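Local coordinates for protein catechol 1,2-dioxygenase (Pseudomonas putida, PDB 2AZQ) that probably catalyses the intradiol cleavage of catechol by dioxygen to cis,cis-muconate, using a bound ferric ion, at residues F224-I238 with F288-R301. Numbering follows the deposited sequence.
Unlike the reference sequence in segment 224-238: Phe-229 (reference Pro). Unlike the reference sequence in segment 288-301: Ala-300 (reference Glu).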
loop_
_atom_site.group_PDB
_atom_site.type_symbol
_atom_site.label_atom_id
_atom_site.label_comp_id
_atom_site.label_asym_id
_atom_site.label_seq_id
_atom_site.Cartn_x
_atom_site.Cartn_y
_atom_site.Cartn_z
ATOM N N PHE A 224 -22.289 -14.222 4.990
ATOM C CA PHE A 224 -23.319 -13.827 5.943
ATOM C C PHE A 224 -22.875 -12.922 7.053
ATOM O O PHE A 224 -21.776 -13.062 7.604
ATOM C CB PHE A 224 -23.991 -15.013 6.647
ATOM C CG PHE A 224 -24.745 -15.913 5.742
ATOM C CD1 PHE A 224 -24.097 -16.937 5.070
ATOM C CD2 PHE A 224 -26.119 -15.750 5.575
ATOM C CE1 PHE A 224 -24.802 -17.796 4.253
ATOM C CE2 PHE A 224 -26.830 -16.599 4.761
ATOM C CZ PHE A 224 -26.170 -17.634 4.097
ATOM N N PHE A 225 -23.758 -11.985 7.369
ATOM C CA PHE A 225 -23.600 -11.055 8.489
ATOM C C PHE A 225 -24.891 -11.406 9.233
ATOM O O PHE A 225 -25.980 -11.273 8.674
ATOM C CB PHE A 225 -23.656 -9.604 8.026
ATOM C CG PHE A 225 -22.327 -8.972 7.827
ATOM C CD1 PHE A 225 -22.229 -7.734 7.198
ATOM C CD2 PHE A 225 -21.175 -9.580 8.270
ATOM C CE1 PHE A 225 -20.989 -7.110 7.007
ATOM C CE2 PHE A 225 -19.932 -8.954 8.078
ATOM C CZ PHE A 225 -19.847 -7.719 7.445
ATOM N N ILE A 226 -24.768 -11.910 10.451
ATOM C CA ILE A 226 -25.943 -12.301 11.211
ATOM C C ILE A 226 -25.891 -11.627 12.571
ATOM O O ILE A 226 -24.881 -11.660 13.284
ATOM C CB ILE A 226 -26.042 -13.848 11.288
ATOM C CG1 ILE A 226 -26.033 -14.381 9.843
ATOM C CG2 ILE A 226 -27.337 -14.280 11.987
ATOM C CD1 ILE A 226 -26.620 -15.736 9.590
ATOM N N SER A 227 -26.991 -10.984 12.919
ATOM C CA SER A 227 -27.026 -10.247 14.148
ATOM C C SER A 227 -28.448 -10.127 14.632
ATOM O O SER A 227 -29.368 -10.138 13.843
ATOM C CB SER A 227 -26.373 -8.876 13.914
ATOM O OG SER A 227 -26.919 -8.229 12.776
ATOM N N ALA A 228 -28.610 -10.053 15.945
ATOM C CA ALA A 228 -29.919 -9.965 16.569
ATOM C C ALA A 228 -29.834 -9.209 17.887
ATOM O O ALA A 228 -28.897 -9.395 18.675
ATOM C CB ALA A 228 -30.500 -11.377 16.803
ATOM N N PHE A 229 -30.821 -8.346 18.109
ATOM C CA PHE A 229 -30.888 -7.543 19.320
ATOM C C PHE A 229 -30.506 -8.410 20.514
ATOM O O PHE A 229 -31.154 -9.423 20.784
ATOM C CB PHE A 229 -32.304 -7.044 19.477
ATOM C CG PHE A 229 -32.827 -6.359 18.260
ATOM C CD1 PHE A 229 -32.696 -6.953 16.999
ATOM C CD2 PHE A 229 -33.470 -5.110 18.359
ATOM C CE1 PHE A 229 -33.200 -6.309 15.836
ATOM C CE2 PHE A 229 -33.977 -4.452 17.216
ATOM C CZ PHE A 229 -33.841 -5.054 15.948
ATOM N N GLY A 230 -29.434 -8.041 21.204
ATOM C CA GLY A 230 -29.012 -8.805 22.372
ATOM C C GLY A 230 -28.214 -10.065 22.084
ATOM O O GLY A 230 -28.129 -10.985 22.909
ATOM N N HIS A 231 -27.618 -10.112 20.898
ATOM C CA HIS A 231 -26.818 -11.264 20.523
ATOM C C HIS A 231 -25.504 -10.817 19.855
ATOM O O HIS A 231 -25.368 -9.669 19.426
ATOM C CB HIS A 231 -27.689 -12.225 19.682
ATOM C CG HIS A 231 -28.795 -12.872 20.480
ATOM N ND1 HIS A 231 -28.556 -13.821 21.460
ATOM C CD2 HIS A 231 -30.136 -12.648 20.500
ATOM C CE1 HIS A 231 -29.697 -14.153 22.044
ATOM N NE2 HIS A 231 -30.671 -13.456 21.480
ATOM N N ARG A 232 -24.515 -11.703 19.841
ATOM C CA ARG A 232 -23.222 -11.362 19.273
ATOM C C ARG A 232 -23.204 -11.499 17.749
ATOM O O ARG A 232 -23.537 -12.544 17.195
ATOM C CB ARG A 232 -22.153 -12.240 19.919
ATOM C CG ARG A 232 -20.726 -11.903 19.524
ATOM C CD ARG A 232 -19.702 -12.789 20.230
ATOM N NE ARG A 232 -18.331 -12.413 19.888
ATOM C CZ ARG A 232 -17.258 -13.138 20.194
ATOM N NH1 ARG A 232 -17.387 -14.284 20.852
ATOM N NH2 ARG A 232 -16.054 -12.728 19.825
ATOM N N HIS A 233 -22.809 -10.415 17.090
ATOM C CA HIS A 233 -22.731 -10.318 15.648
ATOM C C HIS A 233 -21.785 -11.379 15.101
ATOM O O HIS A 233 -20.698 -11.580 15.651
ATOM C CB HIS A 233 -22.239 -8.924 15.292
ATOM C CG HIS A 233 -22.091 -8.684 13.822
ATOM N ND1 HIS A 233 -23.002 -7.946 13.094
ATOM C CD2 HIS A 233 -21.129 -9.075 12.947
ATOM C CE1 HIS A 233 -22.606 -7.891 11.834
ATOM N NE2 HIS A 233 -21.472 -8.568 11.719
ATOM N N LEU A 234 -22.178 -12.043 14.012
ATOM C CA LEU A 234 -21.360 -13.114 13.410
ATOM C C LEU A 234 -21.114 -12.907 11.909
ATOM O O LEU A 234 -22.029 -12.572 11.163
ATOM C CB LEU A 234 -22.035 -14.468 13.690
ATOM C CG LEU A 234 -21.700 -15.898 13.225
ATOM C CD1 LEU A 234 -22.192 -16.127 11.830
ATOM C CD2 LEU A 234 -20.233 -16.197 13.373
ATOM N N THR A 235 -19.856 -13.059 11.494
ATOM C CA THR A 235 -19.472 -12.918 10.103
ATOM C C THR A 235 -19.071 -14.324 9.740
ATOM O O THR A 235 -18.218 -14.906 10.401
ATOM C CB THR A 235 -18.271 -11.985 9.948
ATOM O OG1 THR A 235 -18.649 -10.692 10.391
ATOM C CG2 THR A 235 -17.813 -11.875 8.494
ATOM N N THR A 236 -19.698 -14.881 8.709
ATOM C CA THR A 236 -19.373 -16.238 8.305
ATOM C C THR A 236 -19.741 -16.483 6.835
ATOM O O THR A 236 -20.276 -15.593 6.161
ATOM C CB THR A 236 -20.123 -17.254 9.209
ATOM O OG1 THR A 236 -19.635 -18.577 8.956
ATOM C CG2 THR A 236 -21.637 -17.203 8.938
ATOM N N GLN A 237 -19.443 -17.687 6.351
ATOM C CA GLN A 237 -19.728 -18.098 4.970
ATOM C C GLN A 237 -20.316 -19.502 4.988
ATOM O O GLN A 237 -20.169 -20.220 5.977
ATOM C CB GLN A 237 -18.433 -18.175 4.109
ATOM C CG GLN A 237 -17.793 -16.862 3.693
ATOM C CD GLN A 237 -16.504 -17.013 2.833
ATOM O OE1 GLN A 237 -16.283 -18.037 2.181
ATOM N NE2 GLN A 237 -15.674 -15.959 2.812
ATOM N N ILE A 238 -21.001 -19.873 3.909
ATOM C CA ILE A 238 -21.463 -21.254 3.720
ATOM C C ILE A 238 -20.632 -21.619 2.476
ATOM O O ILE A 238 -20.688 -20.888 1.491
ATOM C CB ILE A 238 -22.977 -21.398 3.299
ATOM C CG1 ILE A 238 -23.918 -21.002 4.437
ATOM C CG2 ILE A 238 -23.277 -22.832 2.859
ATOM C CD1 ILE A 238 -25.414 -21.063 4.023
ATOM N N PHE A 288 -27.942 -20.903 11.684
ATOM C CA PHE A 288 -26.880 -20.219 12.391
ATOM C C PHE A 288 -27.318 -20.175 13.822
ATOM O O PHE A 288 -28.493 -19.948 14.106
ATOM C CB PHE A 288 -26.700 -18.822 11.827
ATOM C CG PHE A 288 -26.529 -18.807 10.349
ATOM C CD1 PHE A 288 -27.638 -18.895 9.512
ATOM C CD2 PHE A 288 -25.245 -18.743 9.786
ATOM C CE1 PHE A 288 -27.470 -18.915 8.126
ATOM C CE2 PHE A 288 -25.068 -18.765 8.395
ATOM C CZ PHE A 288 -26.177 -18.848 7.562
ATOM N N ARG A 289 -26.373 -20.451 14.709
ATOM C CA ARG A 289 -26.621 -20.461 16.136
ATOM C C ARG A 289 -25.753 -19.332 16.683
ATOM O O ARG A 289 -24.535 -19.351 16.495
ATOM C CB ARG A 289 -26.202 -21.822 16.700
ATOM C CG ARG A 289 -26.500 -21.980 18.169
ATOM C CD ARG A 289 -26.261 -23.361 18.669
ATOM N NE ARG A 289 -26.846 -23.433 19.998
ATOM C CZ ARG A 289 -26.905 -24.526 20.767
ATOM N NH1 ARG A 289 -26.405 -25.693 20.347
ATOM N NH2 ARG A 289 -27.493 -24.455 21.964
ATOM N N LEU A 290 -26.367 -18.343 17.330
ATOM C CA LEU A 290 -25.614 -17.199 17.860
ATOM C C LEU A 290 -25.286 -17.315 19.340
ATOM O O LEU A 290 -25.725 -18.228 20.028
ATOM C CB LEU A 290 -26.370 -15.879 17.640
ATOM C CG LEU A 290 -26.837 -15.469 16.241
ATOM C CD1 LEU A 290 -27.622 -14.189 16.339
ATOM C CD2 LEU A 290 -25.666 -15.274 15.304
ATOM N N GLN A 291 -24.503 -16.357 19.815
ATOM C CA GLN A 291 -24.086 -16.304 21.199
ATOM C C GLN A 291 -24.733 -15.146 21.914
ATOM O O GLN A 291 -25.076 -14.125 21.295
ATOM C CB GLN A 291 -22.583 -16.120 21.277
ATOM C CG GLN A 291 -21.770 -17.301 20.788
ATOM C CD GLN A 291 -20.273 -17.023 20.849
ATOM O OE1 GLN A 291 -19.789 -16.408 21.792
ATOM N NE2 GLN A 291 -19.541 -17.486 19.849
ATOM N N GLY A 292 -24.884 -15.309 23.228
ATOM C CA GLY A 292 -25.445 -14.250 24.044
ATOM C C GLY A 292 -24.466 -13.090 23.974
ATOM O O GLY A 292 -23.251 -13.284 24.101
ATOM N N ALA A 293 -24.971 -11.889 23.714
ATOM C CA ALA A 293 -24.107 -10.715 23.677
ATOM C C ALA A 293 -23.909 -10.289 25.118
ATOM O O ALA A 293 -24.753 -10.563 25.992
ATOM C CB ALA A 293 -24.760 -9.598 22.918
ATOM N N GLN A 294 -22.795 -9.633 25.386
ATOM C CA GLN A 294 -22.526 -9.165 26.743
ATOM C C GLN A 294 -22.081 -7.711 26.644
ATOM O O GLN A 294 -21.239 -7.253 27.415
ATOM C CB GLN A 294 -21.447 -10.038 27.408
ATOM C CG GLN A 294 -21.867 -11.492 27.540
ATOM C CD GLN A 294 -20.828 -12.348 28.228
ATOM O OE1 GLN A 294 -19.766 -11.861 28.654
ATOM N NE2 GLN A 294 -21.105 -13.646 28.362
ATOM N N SER A 295 -22.668 -7.001 25.680
ATOM C CA SER A 295 -22.362 -5.598 25.421
ATOM C C SER A 295 -22.930 -5.156 24.075
ATOM O O SER A 295 -23.213 -5.985 23.218
ATOM C CB SER A 295 -20.840 -5.388 25.391
ATOM O OG SER A 295 -20.233 -6.201 24.393
ATOM N N PRO A 296 -23.116 -3.840 23.876
ATOM C CA PRO A 296 -23.643 -3.376 22.589
ATOM C C PRO A 296 -22.538 -3.672 21.566
ATOM O O PRO A 296 -22.809 -3.905 20.384
ATOM C CB PRO A 296 -23.845 -1.879 22.824
ATOM C CG PRO A 296 -22.684 -1.554 23.767
ATOM C CD PRO A 296 -22.884 -2.697 24.778
ATOM N N ASP A 297 -21.290 -3.658 22.046
ATOM C CA ASP A 297 -20.114 -3.957 21.226
ATOM C C ASP A 297 -20.381 -5.263 20.493
ATOM O O ASP A 297 -20.001 -5.428 19.333
ATOM C CB ASP A 297 -18.884 -4.203 22.098
ATOM C CG ASP A 297 -18.578 -3.062 23.026
ATOM O OD1 ASP A 297 -18.346 -1.939 22.520
ATOM O OD2 ASP A 297 -18.557 -3.296 24.261
ATOM N N ALA A 298 -21.010 -6.195 21.209
ATOM C CA ALA A 298 -21.339 -7.508 20.685
ATOM C C ALA A 298 -21.947 -7.471 19.284
ATOM O O ALA A 298 -21.420 -8.143 18.400
ATOM C CB ALA A 298 -22.251 -8.227 21.643
ATOM N N GLU A 299 -23.052 -6.747 19.065
ATOM C CA GLU A 299 -23.574 -6.650 17.692
ATOM C C GLU A 299 -23.142 -5.306 17.242
ATOM O O GLU A 299 -23.634 -4.314 17.760
ATOM C CB GLU A 299 -25.103 -6.685 17.576
ATOM C CG GLU A 299 -25.611 -6.600 16.093
ATOM C CD GLU A 299 -26.089 -5.180 15.590
ATOM O OE1 GLU A 299 -26.403 -5.024 14.369
ATOM O OE2 GLU A 299 -26.176 -4.227 16.404
ATOM N N ALA A 300 -22.218 -5.230 16.302
ATOM C CA ALA A 300 -21.821 -3.911 15.876
ATOM C C ALA A 300 -20.915 -3.882 14.675
ATOM O O ALA A 300 -20.507 -2.792 14.237
ATOM C CB ALA A 300 -21.170 -3.161 17.039
ATOM N N ARG A 301 -20.593 -5.042 14.117
ATOM C CA ARG A 301 -19.716 -5.013 12.958
ATOM C C ARG A 301 -18.421 -4.272 13.322
ATOM O O ARG A 301 -18.404 -3.364 14.160
ATOM C CB ARG A 301 -20.374 -4.230 11.813
ATOM C CG ARG A 301 -20.801 -5.003 10.585
ATOM C CD ARG A 301 -21.154 -3.986 9.508
ATOM N NE ARG A 301 -22.533 -4.072 9.048
ATOM C CZ ARG A 301 -23.103 -3.164 8.258
ATOM N NH1 ARG A 301 -22.408 -2.100 7.844
ATOM N NH2 ARG A 301 -24.368 -3.320 7.865
#
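In the beta domain of this intradiol dioxygenase, the hairpin 224-238 packs its buried, apolar end against Phe-288 and Leu-290, and its connecting loop is then met by the chain that continues to Arg-301. Phe-288 turns its ring edge to Phe-224 in an edge-to-face pair, planes at 52°: Phe-288 CZ stands over the centre of the Phe-224 ring, 3.7 Å from Phe-224 CE2. Ile-226 CD1 lies over one face of the Phe-288 ring, and Thr-236 CG2 lies at its edge, 3.8 Å from Phe-288 CE2. With CG anti to the carbonyl carbon (chi1 -52°), Phe-288 directs its ring into this group. Replacing Phe-288 by an alanine is likely to open a gap between Phe-224, Ile-226 and Thr-236 and deprive the Phe-224 face of its aromatic partner.

Further along, the two methyls of Leu-290 divide the hairpin between them: CD2 rests on Ile-226 CG2 at 3.8 Å, and CD1 on the CB atoms of Ala-228 and His-231. Beyond it the backbones join. Arg-232 N donates to Gln-291 O (2.9 Å, nearly straight at 167°), an acceptor that also takes a weak bond from His-231 ND1, and His-233 N donates to Ala-298 O at 3.0 Å. The Arg-232 chain runs extended beside Gln-291, its NH1 weakly bonded to Gln-291 OE1 at 3.3 Å, while NH2 forms a salt bridge with Asp-92. Arg-301 CG packs against His-233 CE1 at 3.6 Å, and the backbone N of Arg-301 sits over one face of the His-233 imidazole.

Apolar contacts thus fill the end nearer the iron ligands His-221 and His-223, whereas backbone bonds fix the hairpin loop to residues 291-298 and the Asp-92 carboxylate probably balances the Arg-232 charge.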